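Local atomic coordinates of sulfite reductase [ferredoxin] (Mycobacterium tuberculosis, PDB entry 1ZJ8), a protein that catalyses the six-electron reduction of sulfite to sulfide with reduced ferredoxin, using a siroheme and a [4Fe-4S] cluster. Residues I239-L252 with K324-V336. Sequence-based numbering, arbitrary orientation.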
loop_
_atom_site.group_PDB
_atom_site.type_symbol
_atom_site.label_atom_id
_atom_site.label_comp_id
_atom_site.label_asym_id
_atom_site.label_seq_id
_atom_site.Cartn_x
_atom_site.Cartn_y
_atom_site.Cartn_z
ATOM N N ILE A 239 -12.245 8.978 -7.842
ATOM C CA ILE A 239 -11.565 8.680 -9.099
ATOM C C ILE A 239 -12.183 9.514 -10.215
ATOM O O ILE A 239 -13.391 9.543 -10.360
ATOM C CB ILE A 239 -11.630 7.159 -9.423
ATOM C CG1 ILE A 239 -10.486 6.332 -8.791
ATOM C CG2 ILE A 239 -11.506 6.943 -10.920
ATOM C CD1 ILE A 239 -9.803 6.868 -7.568
ATOM N N GLY A 240 -11.337 10.190 -10.989
ATOM C CA GLY A 240 -11.764 11.125 -12.045
ATOM C C GLY A 240 -12.784 10.613 -13.051
ATOM O O GLY A 240 -12.743 9.446 -13.438
ATOM N N VAL A 241 -13.706 11.494 -13.454
ATOM C CA VAL A 241 -14.615 11.247 -14.590
ATOM C C VAL A 241 -15.288 12.517 -15.101
ATOM O O VAL A 241 -15.587 13.436 -14.329
ATOM C CB VAL A 241 -15.739 10.227 -14.276
ATOM C CG1 VAL A 241 -16.802 10.828 -13.335
ATOM C CG2 VAL A 241 -16.368 9.714 -15.591
ATOM N N ASN A 242 -15.559 12.534 -16.401
ATOM C CA ASN A 242 -16.300 13.625 -17.026
ATOM C C ASN A 242 -17.798 13.444 -16.889
ATOM O O ASN A 242 -18.368 12.552 -17.523
ATOM C CB ASN A 242 -15.950 13.687 -18.506
ATOM C CG ASN A 242 -14.473 13.626 -18.731
ATOM O OD1 ASN A 242 -13.748 14.547 -18.341
ATOM N ND2 ASN A 242 -13.995 12.519 -19.317
ATOM N N HIS A 243 -18.436 14.260 -16.050
ATOM C CA HIS A 243 -19.894 14.254 -15.996
ATOM C C HIS A 243 -20.322 14.938 -17.296
ATOM O O HIS A 243 -19.764 15.987 -17.635
ATOM C CB HIS A 243 -20.461 14.982 -14.763
ATOM C CG HIS A 243 -21.934 14.768 -14.576
ATOM N ND1 HIS A 243 -22.445 13.728 -13.829
ATOM C CD2 HIS A 243 -23.003 15.421 -15.082
ATOM C CE1 HIS A 243 -23.763 13.765 -13.865
ATOM N NE2 HIS A 243 -24.125 14.780 -14.624
ATOM N N PRO A 244 -21.278 14.330 -18.047
ATOM C CA PRO A 244 -21.659 14.906 -19.339
ATOM C C PRO A 244 -22.210 16.307 -19.218
ATOM O O PRO A 244 -22.006 17.115 -20.118
ATOM C CB PRO A 244 -22.725 13.943 -19.873
ATOM C CG PRO A 244 -23.214 13.214 -18.695
ATOM C CD PRO A 244 -22.049 13.108 -17.754
ATOM N N GLU A 245 -22.910 16.589 -18.123
ATOM C CA GLU A 245 -23.386 17.943 -17.864
ATOM C C GLU A 245 -22.368 18.819 -17.140
ATOM O O GLU A 245 -22.166 19.968 -17.527
ATOM C CB GLU A 245 -24.719 17.929 -17.103
ATOM C CG GLU A 245 -25.640 19.058 -17.564
ATOM C CD GLU A 245 -26.596 19.524 -16.493
ATOM O OE1 GLU A 245 -27.281 18.660 -15.889
ATOM O OE2 GLU A 245 -26.658 20.763 -16.259
ATOM N N HIS A 246 -21.724 18.278 -16.106
ATOM C CA HIS A 246 -20.998 19.102 -15.144
ATOM C C HIS A 246 -19.489 19.109 -15.375
ATOM O O HIS A 246 -18.776 19.833 -14.705
ATOM C CB HIS A 246 -21.314 18.655 -13.711
ATOM C CG HIS A 246 -22.754 18.813 -13.320
ATOM N ND1 HIS A 246 -23.485 19.950 -13.601
ATOM C CD2 HIS A 246 -23.587 17.992 -12.632
ATOM C CE1 HIS A 246 -24.708 19.816 -13.114
ATOM N NE2 HIS A 246 -24.795 18.638 -12.519
ATOM N N GLY A 247 -18.994 18.316 -16.313
ATOM C CA GLY A 247 -17.568 18.339 -16.647
ATOM C C GLY A 247 -16.694 17.508 -15.706
ATOM O O GLY A 247 -17.202 16.611 -15.005
ATOM N N PRO A 248 -15.368 17.800 -15.668
ATOM C CA PRO A 248 -14.464 16.919 -14.930
ATOM C C PRO A 248 -14.689 16.958 -13.430
ATOM O O PRO A 248 -14.904 18.016 -12.866
ATOM C CB PRO A 248 -13.060 17.443 -15.302
ATOM C CG PRO A 248 -13.267 18.331 -16.506
ATOM C CD PRO A 248 -14.631 18.915 -16.294
ATOM N N GLY A 249 -14.654 15.797 -12.794
ATOM C CA GLY A 249 -14.859 15.703 -11.349
ATOM C C GLY A 249 -14.554 14.298 -10.875
ATOM O O GLY A 249 -13.927 13.523 -11.605
ATOM N N LEU A 250 -15.013 13.950 -9.679
ATOM C CA LEU A 250 -14.588 12.698 -9.076
ATOM C C LEU A 250 -15.746 11.782 -8.708
ATOM O O LEU A 250 -16.660 12.184 -7.993
ATOM C CB LEU A 250 -13.693 12.983 -7.860
ATOM C CG LEU A 250 -12.356 13.620 -8.289
ATOM C CD1 LEU A 250 -12.422 15.156 -8.378
ATOM C CD2 LEU A 250 -11.252 13.203 -7.360
ATOM N N ASP A 251 -15.698 10.553 -9.212
ATOM C CA ASP A 251 -16.680 9.533 -8.862
ATOM C C ASP A 251 -16.302 8.903 -7.504
ATOM O O ASP A 251 -15.132 8.637 -7.235
ATOM C CB ASP A 251 -16.764 8.497 -10.000
ATOM C CG ASP A 251 -17.594 7.290 -9.645
ATOM O OD1 ASP A 251 -18.490 7.414 -8.778
ATOM O OD2 ASP A 251 -17.347 6.204 -10.230
ATOM N N LEU A 252 -17.295 8.694 -6.645
ATOM C CA LEU A 252 -17.043 8.279 -5.267
ATOM C C LEU A 252 -17.230 6.788 -5.118
ATOM O O LEU A 252 -18.268 6.249 -5.502
ATOM C CB LEU A 252 -17.982 9.012 -4.311
ATOM C CG LEU A 252 -17.940 8.650 -2.821
ATOM C CD1 LEU A 252 -16.534 8.675 -2.269
ATOM C CD2 LEU A 252 -18.834 9.576 -1.994
ATOM N N LYS A 324 -26.048 17.115 5.038
ATOM C CA LYS A 324 -27.324 17.834 4.980
ATOM C C LYS A 324 -27.667 18.251 3.549
ATOM O O LYS A 324 -28.275 19.296 3.346
ATOM C CB LYS A 324 -27.331 19.067 5.887
ATOM C CG LYS A 324 -26.694 18.889 7.254
ATOM C CD LYS A 324 -27.427 17.874 8.130
ATOM C CE LYS A 324 -27.239 18.198 9.621
ATOM N NZ LYS A 324 -25.828 18.490 9.983
ATOM N N ARG A 325 -27.289 17.452 2.556
ATOM C CA ARG A 325 -27.653 17.751 1.161
ATOM C C ARG A 325 -27.478 16.537 0.244
ATOM O O ARG A 325 -26.710 15.624 0.559
ATOM C CB ARG A 325 -26.807 18.903 0.616
ATOM C CG ARG A 325 -25.427 18.467 0.194
ATOM C CD ARG A 325 -24.455 19.615 0.080
ATOM N NE ARG A 325 -23.099 19.118 -0.146
ATOM C CZ ARG A 325 -22.657 18.621 -1.302
ATOM N NH1 ARG A 325 -23.446 18.543 -2.371
ATOM N NH2 ARG A 325 -21.405 18.201 -1.389
ATOM N N PRO A 326 -28.172 16.522 -0.906
ATOM C CA PRO A 326 -27.942 15.391 -1.806
ATOM C C PRO A 326 -26.578 15.497 -2.502
ATOM O O PRO A 326 -26.010 16.595 -2.574
ATOM C CB PRO A 326 -29.104 15.488 -2.814
ATOM C CG PRO A 326 -29.583 16.877 -2.749
ATOM C CD PRO A 326 -29.162 17.475 -1.444
ATOM N N LEU A 327 -26.052 14.352 -2.948
ATOM C CA LEU A 327 -24.927 14.316 -3.869
ATOM C C LEU A 327 -25.508 14.256 -5.254
ATOM O O LEU A 327 -26.592 13.706 -5.442
ATOM C CB LEU A 327 -24.073 13.084 -3.641
ATOM C CG LEU A 327 -23.316 13.047 -2.321
ATOM C CD1 LEU A 327 -22.707 11.670 -2.085
ATOM C CD2 LEU A 327 -22.246 14.121 -2.339
ATOM N N ILE A 328 -24.790 14.831 -6.214
ATOM C CA ILE A 328 -25.180 14.776 -7.616
ATOM C C ILE A 328 -24.923 13.352 -8.133
ATOM O O ILE A 328 -23.903 12.756 -7.803
ATOM C CB ILE A 328 -24.387 15.797 -8.458
ATOM C CG1 ILE A 328 -24.622 17.226 -7.942
ATOM C CG2 ILE A 328 -24.719 15.681 -9.958
ATOM C CD1 ILE A 328 -23.376 17.831 -7.242
ATOM N N ASP A 329 -25.865 12.804 -8.907
ATOM C CA ASP A 329 -25.703 11.497 -9.539
ATOM C C ASP A 329 -24.613 11.600 -10.607
ATOM O O ASP A 329 -24.463 12.640 -11.257
ATOM C CB ASP A 329 -27.007 11.033 -10.217
ATOM C CG ASP A 329 -28.078 10.543 -9.232
ATOM O OD1 ASP A 329 -27.817 10.342 -8.015
ATOM O OD2 ASP A 329 -29.210 10.339 -9.706
ATOM N N GLY A 330 -23.858 10.518 -10.796
ATOM C CA GLY A 330 -22.821 10.502 -11.821
ATOM C C GLY A 330 -22.554 9.112 -12.341
ATOM O O GLY A 330 -22.904 8.140 -11.711
ATOM N N PRO A 331 -21.938 9.025 -13.518
ATOM C CA PRO A 331 -21.502 7.747 -14.070
ATOM C C PRO A 331 -20.175 7.226 -13.526
ATOM O O PRO A 331 -19.412 7.947 -12.859
ATOM C CB PRO A 331 -21.331 8.057 -15.567
ATOM C CG PRO A 331 -20.928 9.483 -15.611
ATOM C CD PRO A 331 -21.632 10.150 -14.431
ATOM N N ALA A 332 -19.927 5.963 -13.845
ATOM C CA ALA A 332 -18.649 5.321 -13.639
ATOM C C ALA A 332 -17.794 5.590 -14.862
ATOM O O ALA A 332 -18.309 5.747 -15.955
ATOM C CB ALA A 332 -18.846 3.831 -13.459
ATOM N N PRO A 333 -16.474 5.649 -14.680
ATOM C CA PRO A 333 -15.588 5.748 -15.841
ATOM C C PRO A 333 -15.324 4.364 -16.386
ATOM O O PRO A 333 -15.441 3.397 -15.638
ATOM C CB PRO A 333 -14.316 6.333 -15.245
ATOM C CG PRO A 333 -14.290 5.782 -13.848
ATOM C CD PRO A 333 -15.727 5.605 -13.410
ATOM N N GLU A 334 -14.976 4.261 -17.663
ATOM C CA GLU A 334 -14.696 2.952 -18.273
ATOM C C GLU A 334 -13.536 2.289 -17.551
ATOM O O GLU A 334 -12.420 2.812 -17.576
ATOM C CB GLU A 334 -14.366 3.075 -19.767
ATOM C CG GLU A 334 -15.565 3.446 -20.638
ATOM C CD GLU A 334 -16.598 2.306 -20.794
ATOM O OE1 GLU A 334 -17.824 2.520 -20.541
ATOM O OE2 GLU A 334 -16.176 1.190 -21.169
ATOM N N PRO A 335 -13.794 1.132 -16.906
ATOM C CA PRO A 335 -12.691 0.477 -16.194
ATOM C C PRO A 335 -11.574 0.170 -17.186
ATOM O O PRO A 335 -11.861 -0.207 -18.309
ATOM C CB PRO A 335 -13.333 -0.813 -15.637
ATOM C CG PRO A 335 -14.834 -0.586 -15.677
ATOM C CD PRO A 335 -15.058 0.362 -16.823
ATOM N N VAL A 336 -10.325 0.371 -16.794
ATOM C CA VAL A 336 -9.218 0.180 -17.718
ATOM C C VAL A 336 -9.005 -1.298 -17.951
ATOM O O VAL A 336 -9.398 -2.120 -17.122
ATOM C CB VAL A 336 -7.942 0.842 -17.211
ATOM C CG1 VAL A 336 -8.082 2.349 -17.356
ATOM C CG2 VAL A 336 -7.627 0.428 -15.741
#
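Val241 and Pro333 meet in the closely packed part of this contact. Val241 turns both methyls to the 324-336 segment. Val241 CG2, anti to its own backbone N, packs on Pro333 CB at 4.0 Å. Val241 CG1 lies 3.9 Å from the carbonyl O of Pro331. The valine and the proline ring cross at about a right angle. Ile239 extends the apolar patch, with its CG2 at 4.2 Å from Pro333 CG. The His243 ring belongs to this part too. It presents an edge to Gly330 CA, and His243 ND1 is 3.7 Å from Pro331 CD. Pro244 CD rests against one face of this ring.

Asp251, on the paired strand, reaches Pro333 from another side. Its CG is anti to the backbone N (chi1 171°), which brings Asp251 OD2 to 3.6 Å from Pro333 CD. The carboxylate gets its polar partners elsewhere: OD2 forms a salt bridge with Arg267 NE and accepts a hydrogen bond from Trp253 NE1. Arg267 also donates to Gly330 O, so one guanidinium links the hairpin strand to the crossing chain.

The loose side is the hairpin turn, which solvent reaches. Exposed Pro244 only grazes Pro331, Pro244 CD to Pro331 CG 4.4 Å. His246 offers its edge to Ile328, with His246 CD2 at 3.7 Å from Ile328 CG2. A classic beta bulge, with His246 and Gly247 opposite His243, shapes the turn.

The siroheme is about 13 Å from the Ile239 side chain. Strands 236-243 and 249-254 form an antiparallel hairpin within the mixed sheet of a nitrite and sulfite reductase 4Fe-4S domain, and the extended, proline-rich chain runs across it after helix 311-323. Strand 266-272 lies between strands 249-254 and 328-329, and its Trp271 meets both histidine rings. Helix 277-291 packs against Leu252.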